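Protein BCAM1869 (Burkholderia cenocepacia, PDB 4O2H) is an RsaM homologue that probably acts as a transcriptional regulator connected with quorum sensing and forms a dimer of identical subunits. Local coordinates at residues Y20-E25 against N99-D104; V36-D41 against A133-G138; S43-L48 against R56-T61. One frame throughout, in Å; residues are numbered along the deposited sequence.

Interaction 1 (Y20-E25 against N99-D104); sequences YVRLSE and NVMAID
Arg22 lies alongside Met101, a selenomethionine in this crystal, where strands 21-24 and 100-103 run side by side as a short parallel pair twisted by 35°. Starting from CB, which rests 3.9 Å from Met101 O, the arginine leaves its strand with CG beside the backbone N (chi1 -75°). The chain then runs extended from CG to NE and crosses Ile103 at about a right angle, so the single methyl CG2 of Ile103 serves several methylenes: Arg22 CG and Ile103 CG2 are 3.9 Å apart, and CD is equally close. Further out, Arg22 NH1 comes within 4.0 Å of Met101 CG, and Met101 CB covers one face of the guanidinium, displaced toward its rim. The polar end is held by salt bridges from NE to Asp109 and from NH2 to Asp18.

Between the two strands run four backbone hydrogen bonds. Val21 N to Asn99 O is the shortest, at 2.7 Å, and its donor sits nearly along the C=O axis (161°). Val21 O and Leu23 O each accept the next amide, of Met101 and Ile103 respectively, from above their carbonyl planes. Tyr20 CB packs on Met101 CB at 3.6 Å. On the other face of the pair, Leu23 CD1 approaches Val100 CG1 at 4.2 Å.

That second face, with Val21, Leu23, Val100 and Ala102, is covered by Leu28 of helix 25-29 and Val74 of strand 74-83. Thr115 of helix 112-125 touches Met101 and Val100, while Pro42 of the second subunit packs on Tyr20 and Asn99.

Interaction 2 (V36-D41 against A133-G138); sequences VASGLD and ASALLG
Leu40 and Leu136 meet obliquely, methyl against methyl, where the end of strand 34-40 passes helix 128-138. Neither CB is aimed squarely at the other segment. In both residues CG lies beside the backbone N (chi1 -60° and -68°), and the branched ends swing inward from there. Leu40 CD2 is the point of contact: it lies 3.8 Å from Leu136 CD2 and 3.9 Å from Leu136 CD1, pressed against the fork of the helix leucine. The same Leu136 CD2 reaches over the bare backbone of Gly39 and comes to 4.0 Å from its CA.

Two residues back along the strand and one back along the helix, Ser38 and Ala135 face each other directly, their CB atoms 4.1 Å apart. These short side chains let the segments come within 7.6 Å, axis to axis, at an angle of 70°. Trp80 of strand 74-83 touches both leucines.

No hydrogen bond joins the two segments, so between them the contact rests on dispersion and the burial of carbon. His139, right after the helix, adds a polar tie to the Ser38 carbonyl. The serine hydroxyl is used elsewhere, bonding to His35 and Thr61, and leaves its CB to serve the helix as an apolar surface.

Interaction 3 (S43-L48 against R56-T61); sequences SLLAEL and RLAGYT
Ala58 and Leu45 meet in a helix-on-sheet packing: helix 42-50, which connects the neighbouring antiparallel strands 34-40 and 55-65, folds back over the second of them. The axis of helix segment 43-48 runs at 129° to strand 57-61, N-to-C directions compared, with 6.9 Å between the two at closest approach.

Ala58 is the centre of the contact. Its CB points to the helix and is small enough to nestle against the main chain itself, 3.7 Å from Leu45 CA. Leucines one position before and three after Leu45 close in around the same methyl: Leu44 CG stands 4.0 Å from Ala58 CB, and Leu48 CD1 comes to 3.8 Å from it. Leu45 adds its own CB and then extends past the alanine. With CG anti to the backbone N (chi1 174°), its two methyls are carried toward the start of the strand, where CD1 lies 3.8 Å from Leu57 C. Leu44 shares that first torsion but sends its end the other way along the strand, toward the carbonyl of Gly59.

Around this, Leu48 also touches Tyr81 and Ile53, and Leu44 touches Asp79, so the helix also reaches strand 74-83. Asp41, the N-cap residue, makes weak bonds through OD1 to the amides of Ser43 and Leu44, and Tyr20 of the second subunit packs on Ser43. Between helix and strand the contact is apolar, carbon against carbon and backbone. Where the leucines meet carbonyl oxygens they do so at van der Waals range: Leu45 CD2 lies 3.8 Å from Arg56 O, and Leu44 CD2 lies 4.0 Å from Gly59 O.

Overall arrangement
All three contacts are partly buried and reach the second subunit, but they divide between two regions. Interaction 1 lies on the opposite side of the chain's centre from the others, about 27 and 29 Å away between centres, and joins two strands mainly through main-chain bonds. Interactions 2 and 3 have no hydrogen bonds across their segments; each lays a helix on the four-stranded antiparallel sheet through small and aliphatic side chains. They share that sheet directly, since strands 34-40 and 55-65 are neighbours: Asp41 N lies 2.8 Å from Ala58 O, a probable hydrogen bond. Interaction 3 is nested inside the loops closed by both others.

Interaction 1 (Y20-E25 against N99-D104)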
# COMPACT_ATOMS: atom_id res chain seq x y z
N TYR A 20 -18.14 -1.57 -1.69
CA TYR A 20 -17.62 -1.62 -3.07
C TYR A 20 -18.27 -0.59 -3.94
O TYR A 20 -19.47 -0.35 -3.80
CB TYR A 20 -17.83 -3.00 -3.70
CG TYR A 20 -17.07 -4.10 -3.01
CD1 TYR A 20 -15.73 -4.35 -3.31
CD2 TYR A 20 -17.70 -4.93 -2.08
CE1 TYR A 20 -15.05 -5.42 -2.74
CE2 TYR A 20 -17.00 -5.95 -1.43
CZ TYR A 20 -15.67 -6.20 -1.78
OH TYR A 20 -14.97 -7.21 -1.19
N VAL A 21 -17.47 0.01 -4.85
CA VAL A 21 -17.88 0.92 -5.94
C VAL A 21 -18.23 0.02 -7.12
O VAL A 21 -17.34 -0.67 -7.61
CB VAL A 21 -16.78 1.98 -6.30
CG1 VAL A 21 -17.16 2.78 -7.57
CG2 VAL A 21 -16.52 2.92 -5.13
N ARG A 22 -19.50 -0.04 -7.53
CA ARG A 22 -19.92 -0.95 -8.60
C ARG A 22 -19.82 -0.31 -9.96
O ARG A 22 -20.37 0.77 -10.20
CB ARG A 22 -21.31 -1.50 -8.34
CG ARG A 22 -21.25 -2.57 -7.25
CD ARG A 22 -22.58 -3.19 -6.84
NE ARG A 22 -22.29 -4.42 -6.10
CZ ARG A 22 -21.89 -4.46 -4.83
NH1 ARG A 22 -21.58 -5.62 -4.27
NH2 ARG A 22 -21.80 -3.35 -4.11
N LEU A 23 -19.03 -0.96 -10.84
CA LEU A 23 -18.72 -0.45 -12.17
C LEU A 23 -18.84 -1.53 -13.21
O LEU A 23 -18.37 -2.66 -12.99
CB LEU A 23 -17.27 0.11 -12.17
CG LEU A 23 -16.92 1.28 -11.25
CD1 LEU A 23 -15.43 1.49 -11.21
CD2 LEU A 23 -17.62 2.56 -11.70
N SER A 24 -19.42 -1.18 -14.36
CA SER A 24 -19.57 -2.11 -15.49
C SER A 24 -18.22 -2.40 -16.13
O SER A 24 -17.26 -1.64 -15.97
CB SER A 24 -20.51 -1.53 -16.54
OG SER A 24 -19.89 -0.44 -17.19
N GLU A 25 -18.18 -3.48 -16.91
CA GLU A 25 -17.05 -3.97 -17.69
C GLU A 25 -16.46 -2.80 -18.55
O GLU A 25 -15.25 -2.59 -18.54
CB GLU A 25 -17.57 -5.15 -18.55
CG GLU A 25 -16.59 -5.80 -19.51
CD GLU A 25 -17.14 -6.94 -20.35
OE1 GLU A 25 -18.13 -6.73 -21.11
OE2 GLU A 25 -16.57 -8.05 -20.26
N ASN A 99 -11.42 -1.25 -4.07
CA ASN A 99 -12.74 -1.00 -3.49
C ASN A 99 -13.78 -1.14 -4.58
O ASN A 99 -14.87 -0.57 -4.49
CB ASN A 99 -12.80 0.38 -2.80
CG ASN A 99 -12.70 1.56 -3.73
OD1 ASN A 99 -12.13 1.51 -4.82
ND2 ASN A 99 -13.21 2.70 -3.27
N VAL A 100 -13.43 -1.87 -5.65
CA VAL A 100 -14.31 -2.08 -6.81
C VAL A 100 -14.91 -3.48 -6.84
O VAL A 100 -14.23 -4.47 -6.60
CB VAL A 100 -13.58 -1.81 -8.16
CG1 VAL A 100 -14.47 -2.15 -9.38
CG2 VAL A 100 -13.08 -0.36 -8.24
N MSE A 101 -16.18 -3.55 -7.24
CA MSE A 101 -16.88 -4.77 -7.60
C MSE A 101 -17.39 -4.58 -9.01
O MSE A 101 -18.18 -3.66 -9.28
CB MSE A 101 -18.02 -5.12 -6.61
CG MSE A 101 -18.82 -6.32 -7.04
SE MSE A 101 -17.75 -7.93 -7.24
CE MSE A 101 -17.55 -8.40 -5.41
N ALA A 102 -16.90 -5.42 -9.94
CA ALA A 102 -17.37 -5.37 -11.32
C ALA A 102 -18.70 -6.07 -11.46
O ALA A 102 -18.92 -7.15 -10.90
CB ALA A 102 -16.35 -5.97 -12.27
N ILE A 103 -19.62 -5.43 -12.18
CA ILE A 103 -20.97 -5.93 -12.38
C ILE A 103 -21.18 -6.27 -13.86
O ILE A 103 -20.44 -5.77 -14.70
CB ILE A 103 -22.02 -4.92 -11.85
CG1 ILE A 103 -21.83 -3.50 -12.48
CG2 ILE A 103 -21.98 -4.87 -10.31
CD1 ILE A 103 -23.02 -2.61 -12.49
N ASP A 104 -22.17 -7.13 -14.17
CA ASP A 104 -22.45 -7.50 -15.55
C ASP A 104 -23.55 -6.59 -16.16
O ASP A 104 -23.92 -5.56 -15.57
CB ASP A 104 -22.83 -9.01 -15.66
CG ASP A 104 -24.06 -9.51 -14.92
OD1 ASP A 104 -25.08 -8.78 -14.87
OD2 ASP A 104 -24.06 -10.69 -14.51

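Interaction 2 (V36-D41 against A133-G138)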
# COMPACT_ATOMS: atom_id res chain seq x y z
N VAL A 36 -0.15 6.77 -6.99
CA VAL A 36 -0.10 7.46 -5.69
C VAL A 36 1.23 7.11 -5.02
O VAL A 36 1.94 8.01 -4.60
CB VAL A 36 -1.32 7.07 -4.81
CG1 VAL A 36 -1.31 7.78 -3.46
CG2 VAL A 36 -2.65 7.32 -5.53
N ALA A 37 1.56 5.81 -4.91
CA ALA A 37 2.79 5.41 -4.23
C ALA A 37 3.22 4.03 -4.63
O ALA A 37 2.41 3.19 -4.99
CB ALA A 37 2.62 5.49 -2.70
N SER A 38 4.51 3.82 -4.61
CA SER A 38 5.19 2.57 -4.93
C SER A 38 6.39 2.47 -4.01
O SER A 38 6.95 3.48 -3.61
CB SER A 38 5.60 2.55 -6.40
OG SER A 38 4.50 2.57 -7.30
N GLY A 39 6.76 1.26 -3.65
CA GLY A 39 7.92 1.01 -2.82
C GLY A 39 8.39 -0.41 -2.95
O GLY A 39 7.69 -1.26 -3.51
N LEU A 40 9.60 -0.66 -2.47
CA LEU A 40 10.20 -1.98 -2.50
C LEU A 40 9.81 -2.76 -1.26
O LEU A 40 9.63 -2.17 -0.19
CB LEU A 40 11.74 -1.85 -2.60
CG LEU A 40 12.26 -1.11 -3.85
CD1 LEU A 40 13.79 -1.13 -3.90
CD2 LEU A 40 11.62 -1.65 -5.17
N ASP A 41 9.59 -4.09 -1.41
CA ASP A 41 9.32 -5.00 -0.29
C ASP A 41 10.40 -6.13 -0.32
O ASP A 41 10.20 -7.12 -1.01
CB ASP A 41 7.87 -5.57 -0.32
CG ASP A 41 7.51 -6.47 0.86
OD1 ASP A 41 8.37 -6.69 1.73
OD2 ASP A 41 6.33 -6.88 0.97
N ALA A 133 8.21 2.40 -11.99
CA ALA A 133 9.68 2.54 -12.12
C ALA A 133 10.10 3.98 -11.86
O ALA A 133 11.07 4.23 -11.15
CB ALA A 133 10.13 2.08 -13.49
N SER A 134 9.32 4.92 -12.38
CA SER A 134 9.53 6.35 -12.21
C SER A 134 9.53 6.73 -10.73
O SER A 134 10.46 7.40 -10.28
CB SER A 134 8.44 7.13 -12.95
OG SER A 134 8.72 8.52 -12.94
N ALA A 135 8.52 6.25 -9.97
CA ALA A 135 8.43 6.56 -8.54
C ALA A 135 9.60 5.94 -7.78
O ALA A 135 10.12 6.56 -6.86
CB ALA A 135 7.12 6.05 -7.97
N LEU A 136 9.98 4.71 -8.15
CA LEU A 136 11.09 3.98 -7.53
C LEU A 136 12.40 4.74 -7.68
O LEU A 136 13.23 4.70 -6.77
CB LEU A 136 11.24 2.58 -8.14
CG LEU A 136 10.12 1.58 -7.85
CD1 LEU A 136 10.49 0.26 -8.41
CD2 LEU A 136 9.82 1.46 -6.33
N LEU A 137 12.58 5.44 -8.81
CA LEU A 137 13.75 6.27 -9.05
C LEU A 137 13.68 7.54 -8.20
O LEU A 137 14.70 7.92 -7.64
CB LEU A 137 13.93 6.59 -10.54
CG LEU A 137 14.35 5.38 -11.40
CD1 LEU A 137 13.93 5.57 -12.86
CD2 LEU A 137 15.81 5.12 -11.27
N GLY A 138 12.48 8.11 -8.04
CA GLY A 138 12.23 9.30 -7.24
C GLY A 138 12.59 9.19 -5.76
O GLY A 138 12.97 10.19 -5.14

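Interaction 3 (S43-L48 against R56-T61)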
# COMPACT_ATOMS: atom_id res chain seq x y z
N SER A 43 11.16 -8.41 1.79
CA SER A 43 10.58 -9.63 2.34
C SER A 43 9.77 -10.37 1.25
O SER A 43 9.89 -11.58 1.14
CB SER A 43 9.70 -9.30 3.54
OG SER A 43 8.97 -10.45 3.94
N LEU A 44 9.00 -9.65 0.43
CA LEU A 44 8.28 -10.23 -0.71
C LEU A 44 9.27 -10.76 -1.75
O LEU A 44 9.08 -11.88 -2.25
CB LEU A 44 7.33 -9.21 -1.34
CG LEU A 44 6.59 -9.63 -2.65
CD1 LEU A 44 5.68 -10.83 -2.43
CD2 LEU A 44 5.80 -8.48 -3.23
N LEU A 45 10.34 -9.97 -2.04
CA LEU A 45 11.37 -10.31 -3.01
C LEU A 45 12.05 -11.67 -2.65
O LEU A 45 12.21 -12.52 -3.52
CB LEU A 45 12.43 -9.17 -3.14
CG LEU A 45 13.65 -9.51 -4.05
CD1 LEU A 45 13.21 -9.72 -5.52
CD2 LEU A 45 14.73 -8.46 -3.98
N ALA A 46 12.40 -11.85 -1.37
CA ALA A 46 13.00 -13.11 -0.92
C ALA A 46 11.97 -14.23 -1.04
O ALA A 46 12.32 -15.36 -1.42
CB ALA A 46 13.50 -13.00 0.52
N GLU A 47 10.71 -13.92 -0.71
CA GLU A 47 9.59 -14.83 -0.73
C GLU A 47 9.38 -15.40 -2.14
O GLU A 47 9.28 -16.62 -2.28
CB GLU A 47 8.37 -14.09 -0.21
CG GLU A 47 7.14 -14.94 0.07
CD GLU A 47 5.98 -14.08 0.54
OE1 GLU A 47 6.02 -13.60 1.70
OE2 GLU A 47 5.05 -13.86 -0.27
N LEU A 48 9.35 -14.54 -3.19
CA LEU A 48 9.19 -14.92 -4.60
C LEU A 48 10.38 -15.77 -5.07
O LEU A 48 10.18 -16.78 -5.76
CB LEU A 48 9.06 -13.67 -5.48
CG LEU A 48 7.80 -12.80 -5.36
CD1 LEU A 48 8.02 -11.48 -5.97
CD2 LEU A 48 6.60 -13.42 -6.06
N ARG A 56 14.21 -9.45 -9.90
CA ARG A 56 15.24 -8.47 -9.58
C ARG A 56 14.79 -7.61 -8.40
O ARG A 56 15.58 -7.32 -7.51
CB ARG A 56 15.47 -7.57 -10.79
CG ARG A 56 16.65 -7.96 -11.64
CD ARG A 56 16.61 -7.20 -12.95
NE ARG A 56 16.80 -5.77 -12.74
CZ ARG A 56 16.46 -4.85 -13.64
NH1 ARG A 56 15.91 -5.21 -14.79
NH2 ARG A 56 16.65 -3.56 -13.38
N LEU A 57 13.52 -7.15 -8.45
CA LEU A 57 12.88 -6.31 -7.44
C LEU A 57 11.44 -6.77 -7.23
O LEU A 57 10.83 -7.32 -8.15
CB LEU A 57 12.85 -4.82 -7.86
CG LEU A 57 14.13 -4.04 -8.14
CD1 LEU A 57 13.76 -2.70 -8.79
CD2 LEU A 57 14.94 -3.79 -6.84
N ALA A 58 10.88 -6.45 -6.05
CA ALA A 58 9.50 -6.69 -5.75
C ALA A 58 9.00 -5.61 -4.84
O ALA A 58 9.77 -5.07 -4.03
CB ALA A 58 9.32 -8.05 -5.10
N GLY A 59 7.71 -5.31 -4.92
CA GLY A 59 7.15 -4.29 -4.06
C GLY A 59 5.67 -4.12 -4.23
O GLY A 59 5.00 -4.93 -4.88
N TYR A 60 5.19 -3.02 -3.67
CA TYR A 60 3.82 -2.59 -3.65
C TYR A 60 3.66 -1.34 -4.53
O TYR A 60 4.63 -0.64 -4.85
CB TYR A 60 3.38 -2.30 -2.19
CG TYR A 60 3.84 -0.95 -1.66
CD1 TYR A 60 3.09 0.20 -1.89
CD2 TYR A 60 5.04 -0.82 -0.96
CE1 TYR A 60 3.53 1.45 -1.47
CE2 TYR A 60 5.47 0.42 -0.49
CZ TYR A 60 4.73 1.56 -0.78
OH TYR A 60 5.15 2.80 -0.37
N THR A 61 2.43 -1.08 -4.91
CA THR A 61 2.01 0.12 -5.63
C THR A 61 0.54 0.36 -5.28
O THR A 61 -0.19 -0.59 -5.04
CB THR A 61 2.32 0.07 -7.11
OG1 THR A 61 2.04 1.36 -7.65
CG2 THR A 61 1.58 -1.04 -7.83